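Local coordinates for exopolygalacturonase (Yersinia enterocolitica, PDB 2UVF), which hydrolyses pectic polygalacturonic acid as a family 28 exopolygalacturonase, probably releasing short products from the end of the chain, at residues Ile71-Lys76 against Tyr126-Lys131; Glu239-Leu244 against Gly327-Ser332; Val391-Asn396 against Phe427-Arg432. All blocks are in the same frame, centred on the assembly; numbering follows the deposited sequence.

Contact 1: residues Ile71-Lys76 against Tyr126-Lys131; sequences IFSAGK and YQFTVK
Gln127 O receives the hydroxyl of Ser73, with Ser73 OG 3.0 Å away, and also the backbone N-H of Ala74, a weak bond with Ala74 N at 3.3 Å. The CA-H of Ser73 faces the same oxygen. This grip closes one end of an antiparallel strand pair in the fibronectin type III domain, between the central strands 66-73 and 125-134 of a four-stranded sheet. Ser73 OG stands opposite the backbone N about the CA-CB bond (chi1 173°), and from there it meets the Gln127 carbonyl almost head-on. Next along the pair, Phe72 and Thr129 form a hydrogen-bonded pair. Phe72 N reaches Thr129 O at 2.9 Å, and Thr129 N reaches Phe72 O at 2.8 Å. Ile71 and Val130 follow as a non-hydrogen-bonded pair. Their side chains lie side by side, with Ile71 CG1 4.0 Å from Val130 CG2, on the face covered by Leu55 and Trp57 of strand 53-58. Beyond Ser73 the chain makes a type I' turn to Lys76 and enters strand 76-80, so strands 66-73 and 76-80 form a tight hairpin. On the other face of the sheet, the extended chain of Lys131 crosses the Phe72 side chain at about a right angle, with Lys131 CG 3.3 Å from Phe72 CE2. Thr129 O lies near the plane of the Phe72 ring, at its edge, 3.8 Å from Phe72 CD2.

Contact 2: residues Glu239-Leu244 against Gly327-Ser332; sequences ERPASL and GQRRSS. With ADA (alpha-D-galactopyranuronic acid), chain C.
Arg240 lies across Gln328 and holds the carboxylate of a bound galacturonic acid. Arg240 NH1 donates to O6A of the sugar at 2.8 Å. Arg240 NH2 donates to both oxygens, to O6A at 2.9 Å and to O6B at 3.0 Å. The carboxylate meets the guanidinium at its edge. The amide of Gln328 comes to the edge as well, its plane turned 26° from that of the guanidinium. The Arg240 chain is extended from CG to NE, which carries the charged group out to the sugar, and the backbone O of Gln328 lies 3.2 Å from Arg240 CG.

The backbone behind Arg240 is held in turn. Arg329 folds back on itself, and its NH1 donates to Glu239 O at 2.7 Å, from above the carbonyl plane. Pro241 CD lies over one face of the Arg329 guanidinium, toward its rim. Strand 240-241 pairs antiparallel with strand 228-230, beside the parallel beta-helix of the family 28 fold. Both segments then run into that helix, through the paired strands 245-247 and 334-339. Just before those strands a water bridges the segments, donating to Pro241 O, accepting from Ser332 N and bonded to Ser243 OG, which also bonds Thr335.

Further out, the second shell reaches the sugar pocket again. His355, which bonds the sugar together with Asn406, has its backbone N held by Ser332 OG, and Arg330 NH2 donates to Asn379 of the same pocket.

Contact 3: residues Val391-Asn396 against Phe427-Arg432; sequences VMVFNN and FNNYFR
Two neighbouring coils of the parallel beta-helix stack here, each at the turn that follows a strand. The turns repeat a Phe-Asn-Asn sequence, 394-396 next to 427-429. Asn429 ties the coils together. Its OD1 accepts from Asn396 N at 3.0 Å, and its ND2 donates to Val393 O at 2.9 Å from above the carbonyl plane. The same ND2 also bonds Asn456 of the following coil. This run of Asn396, Asn429 and Asn456 is consistent with the asparagine ladder of pectate lyase-like beta-helices, although the Asn396 and Asn429 amides are turned about a right angle to each other. Asn395 and Asn428 both take positive phi, and their side chains lie side by side. Val393 O is doubly held, since Phe427 N reaches it at 3.0 Å. Past the turn, Tyr430 N donates to Asn396 O.

Phe394 and Phe427 lie side by side as an aromatic pair. In both, CG sits between the backbone N and the carbonyl carbon (chi1 67° and 63°). The ring planes are 1° apart but displaced, with centroids 5.0 Å apart, so little of one ring faces the other. Instead Phe394 CB sits over the Phe427 face, a CH-pi contact 3.6 Å from the centroid. Met392 brings its sulfur to the edge of that ring, a Met-aromatic contact, with Met392 CG 3.6 Å from Phe427 CE2. Gln113 and Tyr94, from the fibronectin type III range, touch Phe427 and Tyr430. The Asn396 amide bonds His372 through OD1, while its ND2 turns back to Phe394 O at 3.1 Å.

The three contacts share no strand or helix. Contact 1 belongs to the fibronectin type III domain and is partly buried, while contacts 2 and 3 are buried and lie in or beside the beta-helix of the family 28 fold. Contact 1 is an antiparallel pair with a hairpin at its end. Contact 3 stacks parallel coils, and asparagine side chains carry part of its bonding. Contact 2 joins irregular segments through arginines, serines and a water, and it alone touches the sugar. Contacts 1 and 3 come within about 10 Å at their nearest atoms. The centres of contacts 1 and 2 are about 46 Å apart, on opposite sides of the chain's centre.

Contact 1: residues Ile71-Lys76 against Tyr126-Lys131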
loop_
_atom_site.group_PDB
_atom_site.type_symbol
_atom_site.label_atom_id
_atom_site.label_comp_id
_atom_site.label_asym_id
_atom_site.label_seq_id
_atom_site.Cartn_x
_atom_site.Cartn_y
_atom_site.Cartn_z
ATOM N N ILE A 71 -24.927 0.328 10.604
ATOM C CA ILE A 71 -25.050 -0.869 9.763
ATOM C C ILE A 71 -26.161 -1.803 10.254
ATOM O O ILE A 71 -26.196 -2.173 11.416
ATOM C CB ILE A 71 -23.672 -1.610 9.612
ATOM C CG1 ILE A 71 -22.726 -0.807 8.710
ATOM C CG2 ILE A 71 -23.849 -2.998 9.027
ATOM C CD1 ILE A 71 -21.951 0.295 9.415
ATOM N N PHE A 72 -27.062 -2.170 9.345
ATOM C CA PHE A 72 -28.233 -2.989 9.669
ATOM C C PHE A 72 -28.284 -4.234 8.799
ATOM O O PHE A 72 -28.130 -4.149 7.577
ATOM C CB PHE A 72 -29.531 -2.201 9.439
ATOM C CG PHE A 72 -29.513 -0.787 9.964
ATOM C CD1 PHE A 72 -30.035 -0.492 11.222
ATOM C CD2 PHE A 72 -29.022 0.256 9.182
ATOM C CE1 PHE A 72 -30.040 0.806 11.712
ATOM C CE2 PHE A 72 -29.023 1.555 9.671
ATOM C CZ PHE A 72 -29.538 1.830 10.941
ATOM N N SER A 73 -28.495 -5.388 9.428
ATOM C CA SER A 73 -28.823 -6.610 8.703
ATOM C C SER A 73 -30.315 -6.838 8.881
ATOM O O SER A 73 -30.818 -6.822 10.020
ATOM C CB SER A 73 -28.025 -7.805 9.223
ATOM O OG SER A 73 -28.450 -9.022 8.623
ATOM N N ALA A 74 -31.023 -7.044 7.769
ATOM C CA ALA A 74 -32.492 -7.139 7.772
ATOM C C ALA A 74 -33.108 -6.095 8.714
ATOM O O ALA A 74 -33.863 -6.431 9.633
ATOM C CB ALA A 74 -32.960 -8.566 8.120
ATOM N N GLY A 75 -32.731 -4.833 8.494
ATOM C CA GLY A 75 -33.272 -3.685 9.228
ATOM C C GLY A 75 -33.061 -3.632 10.730
ATOM O O GLY A 75 -33.574 -2.733 11.380
ATOM N N LYS A 76 -32.334 -4.599 11.288
ATOM C CA LYS A 76 -31.931 -4.525 12.698
ATOM C C LYS A 76 -30.487 -4.023 12.832
ATOM O O LYS A 76 -29.586 -4.503 12.131
ATOM C CB LYS A 76 -32.098 -5.867 13.424
ATOM C CG LYS A 76 -32.369 -5.686 14.934
ATOM C CD LYS A 76 -31.887 -6.870 15.796
ATOM C CE LYS A 76 -30.360 -6.879 15.968
ATOM N NZ LYS A 76 -29.680 -7.774 14.980
ATOM N N TYR A 126 -27.372 -13.214 4.135
ATOM C CA TYR A 126 -27.719 -12.090 5.011
ATOM C C TYR A 126 -27.868 -10.839 4.162
ATOM O O TYR A 126 -27.097 -10.633 3.217
ATOM C CB TYR A 126 -26.641 -11.848 6.068
ATOM C CG TYR A 126 -26.368 -13.013 6.988
ATOM C CD1 TYR A 126 -27.150 -13.220 8.124
ATOM C CD2 TYR A 126 -25.314 -13.903 6.739
ATOM C CE1 TYR A 126 -26.906 -14.298 8.983
ATOM C CE2 TYR A 126 -25.062 -14.988 7.597
ATOM C CZ TYR A 126 -25.865 -15.174 8.716
ATOM O OH TYR A 126 -25.641 -16.225 9.585
ATOM N N GLN A 127 -28.861 -10.015 4.485
ATOM C CA GLN A 127 -29.049 -8.719 3.815
ATOM C C GLN A 127 -28.431 -7.619 4.680
ATOM O O GLN A 127 -28.344 -7.762 5.901
ATOM C CB GLN A 127 -30.538 -8.469 3.525
ATOM C CG GLN A 127 -30.870 -7.245 2.662
ATOM C CD GLN A 127 -31.451 -6.071 3.469
ATOM O OE1 GLN A 127 -31.953 -5.102 2.894
ATOM N NE2 GLN A 127 -31.391 -6.162 4.798
ATOM N N PHE A 128 -27.977 -6.541 4.039
ATOM C CA PHE A 128 -27.245 -5.468 4.718
ATOM C C PHE A 128 -27.603 -4.092 4.129
ATOM O O PHE A 128 -27.663 -3.921 2.896
ATOM C CB PHE A 128 -25.719 -5.682 4.601
ATOM C CG PHE A 128 -25.189 -6.923 5.294
ATOM C CD1 PHE A 128 -25.171 -7.018 6.688
ATOM C CD2 PHE A 128 -24.646 -7.971 4.545
ATOM C CE1 PHE A 128 -24.659 -8.163 7.333
ATOM C CE2 PHE A 128 -24.130 -9.109 5.168
ATOM C CZ PHE A 128 -24.135 -9.210 6.561
ATOM N N THR A 129 -27.861 -3.122 5.008
ATOM C CA THR A 129 -27.893 -1.710 4.606
ATOM C C THR A 129 -27.007 -0.840 5.512
ATOM O O THR A 129 -26.660 -1.245 6.623
ATOM C CB THR A 129 -29.336 -1.103 4.528
ATOM O OG1 THR A 129 -30.003 -1.234 5.790
ATOM C CG2 THR A 129 -30.156 -1.756 3.424
ATOM N N VAL A 130 -26.658 0.349 5.015
ATOM C CA VAL A 130 -25.849 1.343 5.746
ATOM C C VAL A 130 -26.459 2.760 5.664
ATOM O O VAL A 130 -26.875 3.213 4.592
ATOM C CB VAL A 130 -24.338 1.340 5.264
ATOM C CG1 VAL A 130 -24.200 1.750 3.794
ATOM C CG2 VAL A 130 -23.468 2.215 6.150
ATOM N N LYS A 131 -26.517 3.442 6.809
ATOM C CA LYS A 131 -26.966 4.841 6.875
ATOM C C LYS A 131 -25.856 5.732 7.425
ATOM O O LYS A 131 -25.191 5.355 8.405
ATOM C CB LYS A 131 -28.190 4.994 7.799
ATOM C CG LYS A 131 -29.359 4.083 7.518
ATOM C CD LYS A 131 -30.573 4.546 8.315
ATOM C CE LYS A 131 -31.777 3.629 8.095
ATOM N NZ LYS A 131 -33.086 4.318 8.357
#

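Contact 2: residues Glu239-Leu244 against Gly327-Ser332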
loop_
_atom_site.group_PDB
_atom_site.type_symbol
_atom_site.label_atom_id
_atom_site.label_comp_id
_atom_site.label_asym_id
_atom_site.label_seq_id
_atom_site.Cartn_x
_atom_site.Cartn_y
_atom_site.Cartn_z
ATOM N N GLU A 239 16.919 -12.020 -13.685
ATOM C CA GLU A 239 15.997 -12.870 -12.940
ATOM C C GLU A 239 16.155 -12.633 -11.435
ATOM O O GLU A 239 17.277 -12.515 -10.929
ATOM C CB GLU A 239 16.271 -14.342 -13.286
ATOM C CG GLU A 239 15.486 -15.403 -12.504
ATOM C CD GLU A 239 14.124 -15.739 -13.084
ATOM O OE1 GLU A 239 13.647 -15.040 -14.000
ATOM O OE2 GLU A 239 13.515 -16.717 -12.608
ATOM N N ARG A 240 15.025 -12.577 -10.731
ATOM C CA ARG A 240 15.026 -12.316 -9.293
ATOM C C ARG A 240 14.705 -13.602 -8.535
ATOM O O ARG A 240 14.020 -14.481 -9.066
ATOM C CB ARG A 240 14.014 -11.214 -8.963
ATOM C CG ARG A 240 14.440 -9.858 -9.452
ATOM C CD ARG A 240 13.347 -8.844 -9.262
ATOM N NE ARG A 240 13.857 -7.484 -9.381
ATOM C CZ ARG A 240 13.190 -6.395 -9.013
ATOM N NH1 ARG A 240 11.972 -6.480 -8.492
ATOM N NH2 ARG A 240 13.750 -5.213 -9.160
ATOM N N PRO A 241 15.192 -13.731 -7.292
ATOM C CA PRO A 241 14.827 -14.955 -6.621
ATOM C C PRO A 241 13.360 -14.939 -6.191
ATOM O O PRO A 241 12.694 -13.888 -6.265
ATOM C CB PRO A 241 15.752 -14.972 -5.406
ATOM C CG PRO A 241 16.021 -13.552 -5.109
ATOM C CD PRO A 241 16.036 -12.865 -6.447
ATOM N N ALA A 242 12.871 -16.102 -5.759
ATOM C CA ALA A 242 11.577 -16.210 -5.142
ATOM C C ALA A 242 11.538 -15.409 -3.824
ATOM O O ALA A 242 12.542 -15.292 -3.114
ATOM C CB ALA A 242 11.245 -17.674 -4.876
ATOM N N SER A 243 10.362 -14.849 -3.533
ATOM C CA SER A 243 10.058 -14.270 -2.229
ATOM C C SER A 243 9.818 -15.386 -1.224
ATOM O O SER A 243 9.821 -16.567 -1.584
ATOM C CB SER A 243 8.809 -13.387 -2.332
ATOM O OG SER A 243 8.988 -12.352 -3.294
ATOM N N LEU A 244 9.586 -15.012 0.033
ATOM C CA LEU A 244 9.217 -15.965 1.059
ATOM C C LEU A 244 7.891 -16.650 0.706
ATOM O O LEU A 244 7.746 -17.862 0.867
ATOM C CB LEU A 244 9.134 -15.265 2.425
ATOM C CG LEU A 244 8.986 -16.111 3.691
ATOM C CD1 LEU A 244 10.160 -17.106 3.826
ATOM C CD2 LEU A 244 8.857 -15.232 4.943
ATOM N N GLY A 327 20.539 -4.625 -5.988
ATOM C CA GLY A 327 19.302 -4.159 -6.609
ATOM C C GLY A 327 18.320 -5.220 -7.086
ATOM O O GLY A 327 17.110 -4.944 -7.223
ATOM N N GLN A 328 18.813 -6.434 -7.343
ATOM C CA GLN A 328 17.977 -7.456 -7.983
ATOM C C GLN A 328 17.855 -8.791 -7.246
ATOM O O GLN A 328 16.887 -9.517 -7.431
ATOM C CB GLN A 328 18.436 -7.705 -9.444
ATOM C CG GLN A 328 18.569 -6.463 -10.326
ATOM C CD GLN A 328 17.275 -5.644 -10.438
ATOM O OE1 GLN A 328 17.317 -4.444 -10.599
ATOM N NE2 GLN A 328 16.144 -6.295 -10.352
ATOM N N ARG A 329 18.824 -9.107 -6.406
ATOM C CA ARG A 329 18.962 -10.475 -5.917
ATOM C C ARG A 329 18.569 -10.724 -4.449
ATOM O O ARG A 329 18.720 -11.838 -3.951
ATOM C CB ARG A 329 20.377 -11.009 -6.218
ATOM C CG ARG A 329 20.822 -10.897 -7.697
ATOM C CD ARG A 329 20.134 -11.912 -8.571
ATOM N NE ARG A 329 20.234 -13.235 -7.963
ATOM C CZ ARG A 329 19.381 -14.227 -8.180
ATOM N NH1 ARG A 329 18.340 -14.062 -9.001
ATOM N NH2 ARG A 329 19.571 -15.396 -7.567
ATOM N N ARG A 330 18.034 -9.714 -3.764
ATOM C CA ARG A 330 17.447 -9.933 -2.415
ATOM C C ARG A 330 15.993 -10.363 -2.565
ATOM O O ARG A 330 15.276 -9.802 -3.384
ATOM C CB ARG A 330 17.505 -8.654 -1.586
ATOM C CG ARG A 330 18.880 -8.068 -1.451
ATOM C CD ARG A 330 18.862 -6.803 -0.630
ATOM N NE ARG A 330 18.659 -5.601 -1.433
ATOM C CZ ARG A 330 17.939 -4.550 -1.042
ATOM N NH1 ARG A 330 17.302 -4.564 0.135
ATOM N NH2 ARG A 330 17.832 -3.498 -1.832
ATOM N N SER A 331 15.570 -11.362 -1.795
ATOM C CA SER A 331 14.180 -11.824 -1.801
ATOM C C SER A 331 13.203 -10.835 -1.140
ATOM O O SER A 331 13.376 -10.447 0.018
ATOM C CB SER A 331 14.059 -13.179 -1.087
ATOM O OG SER A 331 14.383 -14.287 -1.935
ATOM N N SER A 332 12.180 -10.438 -1.892
ATOM C CA SER A 332 11.031 -9.720 -1.340
ATOM C C SER A 332 10.245 -10.631 -0.410
ATOM O O SER A 332 10.459 -11.856 -0.383
ATOM C CB SER A 332 10.120 -9.225 -2.461
ATOM O OG SER A 332 10.733 -8.145 -3.110
HETATM C C1 ADA C . 10.483 0.858 -8.355
HETATM C C2 ADA C . 8.952 0.675 -8.367
HETATM C C3 ADA C . 8.611 -0.469 -7.393
HETATM C C4 ADA C . 9.334 -1.781 -7.829
HETATM C C5 ADA C . 10.859 -1.540 -7.880
HETATM C C6 ADA C . 11.779 -2.710 -8.324
HETATM O O2 ADA C . 8.273 1.900 -8.024
HETATM O O3 ADA C . 7.201 -0.646 -7.291
HETATM O O4 ADA C . 8.859 -2.244 -9.098
HETATM O O5 ADA C . 11.178 -0.381 -8.709
HETATM O O6B ADA C . 12.639 -2.441 -9.192
HETATM O O6A ADA C . 11.631 -3.839 -7.795
HETATM O O HOH W 1 11.386 -12.153 -4.382
#

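Contact 3: residues Val391-Asn396 against Phe427-Arg432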
loop_
_atom_site.group_PDB
_atom_site.type_symbol
_atom_site.label_atom_id
_atom_site.label_comp_id
_atom_site.label_asym_id
_atom_site.label_seq_id
_atom_site.Cartn_x
_atom_site.Cartn_y
_atom_site.Cartn_z
ATOM N N VAL A 391 -7.917 -2.610 -7.042
ATOM C CA VAL A 391 -7.261 -2.931 -5.762
ATOM C C VAL A 391 -7.746 -2.025 -4.596
ATOM O O VAL A 391 -8.241 -0.927 -4.789
ATOM C CB VAL A 391 -5.688 -2.966 -5.864
ATOM C CG1 VAL A 391 -5.220 -3.746 -7.123
ATOM C CG2 VAL A 391 -5.075 -1.564 -5.857
ATOM N N MET A 392 -7.619 -2.516 -3.379
ATOM C CA MET A 392 -8.219 -1.847 -2.229
ATOM C C MET A 392 -7.350 -2.100 -1.017
ATOM O O MET A 392 -6.931 -3.221 -0.809
ATOM C CB MET A 392 -9.592 -2.446 -1.981
ATOM C CG MET A 392 -10.505 -1.595 -1.188
ATOM S SD MET A 392 -11.911 -2.607 -0.691
ATOM C CE MET A 392 -12.843 -2.732 -2.221
ATOM N N VAL A 393 -7.040 -1.041 -0.269
ATOM C CA VAL A 393 -6.304 -1.139 0.980
ATOM C C VAL A 393 -7.006 -0.313 2.066
ATOM O O VAL A 393 -7.125 0.911 1.960
ATOM C CB VAL A 393 -4.842 -0.645 0.803
ATOM C CG1 VAL A 393 -4.128 -0.524 2.144
ATOM C CG2 VAL A 393 -4.053 -1.561 -0.119
ATOM N N PHE A 394 -7.449 -0.986 3.126
ATOM C CA PHE A 394 -8.065 -0.304 4.250
ATOM C C PHE A 394 -7.674 -0.924 5.586
ATOM O O PHE A 394 -7.277 -2.092 5.639
ATOM C CB PHE A 394 -9.592 -0.223 4.083
ATOM C CG PHE A 394 -10.322 -1.555 4.137
ATOM C CD1 PHE A 394 -11.030 -1.915 5.275
ATOM C CD2 PHE A 394 -10.395 -2.385 3.009
ATOM C CE1 PHE A 394 -11.758 -3.103 5.329
ATOM C CE2 PHE A 394 -11.120 -3.589 3.045
ATOM C CZ PHE A 394 -11.794 -3.949 4.209
ATOM N N ASN A 395 -7.758 -0.116 6.640
ATOM C CA ASN A 395 -7.393 -0.506 8.011
ATOM C C ASN A 395 -5.956 -0.933 8.238
ATOM O O ASN A 395 -5.646 -1.518 9.269
ATOM C CB ASN A 395 -8.353 -1.570 8.568
ATOM C CG ASN A 395 -9.771 -1.061 8.667
ATOM O OD1 ASN A 395 -10.064 0.109 8.330
ATOM N ND2 ASN A 395 -10.680 -1.945 9.081
ATOM N N ASN A 396 -5.083 -0.616 7.294
ATOM C CA ASN A 396 -3.665 -0.970 7.396
ATOM C C ASN A 396 -2.937 -0.033 8.339
ATOM O O ASN A 396 -3.271 1.129 8.430
ATOM C CB ASN A 396 -2.996 -0.933 6.007
ATOM C CG ASN A 396 -3.146 -2.234 5.212
ATOM O OD1 ASN A 396 -2.195 -2.691 4.570
ATOM N ND2 ASN A 396 -4.324 -2.827 5.243
ATOM N N PHE A 427 -8.290 3.628 1.755
ATOM C CA PHE A 427 -9.074 4.303 2.788
ATOM C C PHE A 427 -8.884 3.740 4.207
ATOM O O PHE A 427 -8.542 2.585 4.373
ATOM C CB PHE A 427 -10.570 4.379 2.387
ATOM C CG PHE A 427 -11.260 3.029 2.246
ATOM C CD1 PHE A 427 -11.996 2.494 3.305
ATOM C CD2 PHE A 427 -11.203 2.312 1.047
ATOM C CE1 PHE A 427 -12.659 1.254 3.194
ATOM C CE2 PHE A 427 -11.849 1.064 0.914
ATOM C CZ PHE A 427 -12.576 0.537 1.989
ATOM N N ASN A 428 -9.125 4.576 5.213
ATOM C CA ASN A 428 -9.065 4.181 6.628
ATOM C C ASN A 428 -7.734 3.545 7.053
ATOM O O ASN A 428 -7.703 2.598 7.849
ATOM C CB ASN A 428 -10.262 3.285 7.012
ATOM C CG ASN A 428 -11.614 3.961 6.770
ATOM O OD1 ASN A 428 -11.700 5.193 6.625
ATOM N ND2 ASN A 428 -12.669 3.161 6.739
ATOM N N ASN A 429 -6.639 4.067 6.504
ATOM C CA ASN A 429 -5.289 3.583 6.848
ATOM C C ASN A 429 -4.634 4.574 7.726
ATOM O O ASN A 429 -4.958 5.786 7.681
ATOM C CB ASN A 429 -4.421 3.371 5.592
ATOM C CG ASN A 429 -5.028 2.375 4.653
ATOM O OD1 ASN A 429 -5.054 1.212 4.961
ATOM N ND2 ASN A 429 -5.564 2.838 3.512
ATOM N N TYR A 430 -3.719 4.057 8.545
ATOM C CA TYR A 430 -2.804 4.917 9.300
ATOM C C TYR A 430 -1.371 4.780 8.763
ATOM O O TYR A 430 -0.772 3.718 8.845
ATOM C CB TYR A 430 -2.856 4.540 10.768
ATOM C CG TYR A 430 -2.080 5.445 11.692
ATOM C CD1 TYR A 430 -2.637 6.615 12.182
ATOM C CD2 TYR A 430 -0.788 5.103 12.105
ATOM C CE1 TYR A 430 -1.909 7.431 13.064
ATOM C CE2 TYR A 430 -0.072 5.894 12.954
ATOM C CZ TYR A 430 -0.627 7.058 13.442
ATOM O OH TYR A 430 0.110 7.839 14.332
ATOM N N PHE A 431 -0.831 5.853 8.201
ATOM C CA PHE A 431 0.543 5.837 7.701
ATOM C C PHE A 431 1.430 6.453 8.765
ATOM O O PHE A 431 1.159 7.572 9.198
ATOM C CB PHE A 431 0.669 6.613 6.379
ATOM C CG PHE A 431 -0.245 6.115 5.301
ATOM C CD1 PHE A 431 0.199 5.187 4.369
ATOM C CD2 PHE A 431 -1.558 6.585 5.209
ATOM C CE1 PHE A 431 -0.653 4.710 3.362
ATOM C CE2 PHE A 431 -2.417 6.126 4.210
ATOM C CZ PHE A 431 -1.967 5.186 3.276
ATOM N N ARG A 432 2.417 5.708 9.247
ATOM C CA ARG A 432 3.425 6.275 10.118
ATOM C C ARG A 432 4.635 6.608 9.242
ATOM O O ARG A 432 4.498 7.341 8.294
ATOM C CB ARG A 432 3.758 5.349 11.298
ATOM C CG ARG A 432 4.350 6.073 12.510
ATOM C CD ARG A 432 4.501 5.135 13.703
ATOM N NE ARG A 432 5.292 5.726 14.772
ATOM C CZ ARG A 432 6.622 5.805 14.777
ATOM N NH1 ARG A 432 7.246 6.376 15.807
ATOM N NH2 ARG A 432 7.335 5.334 13.747
#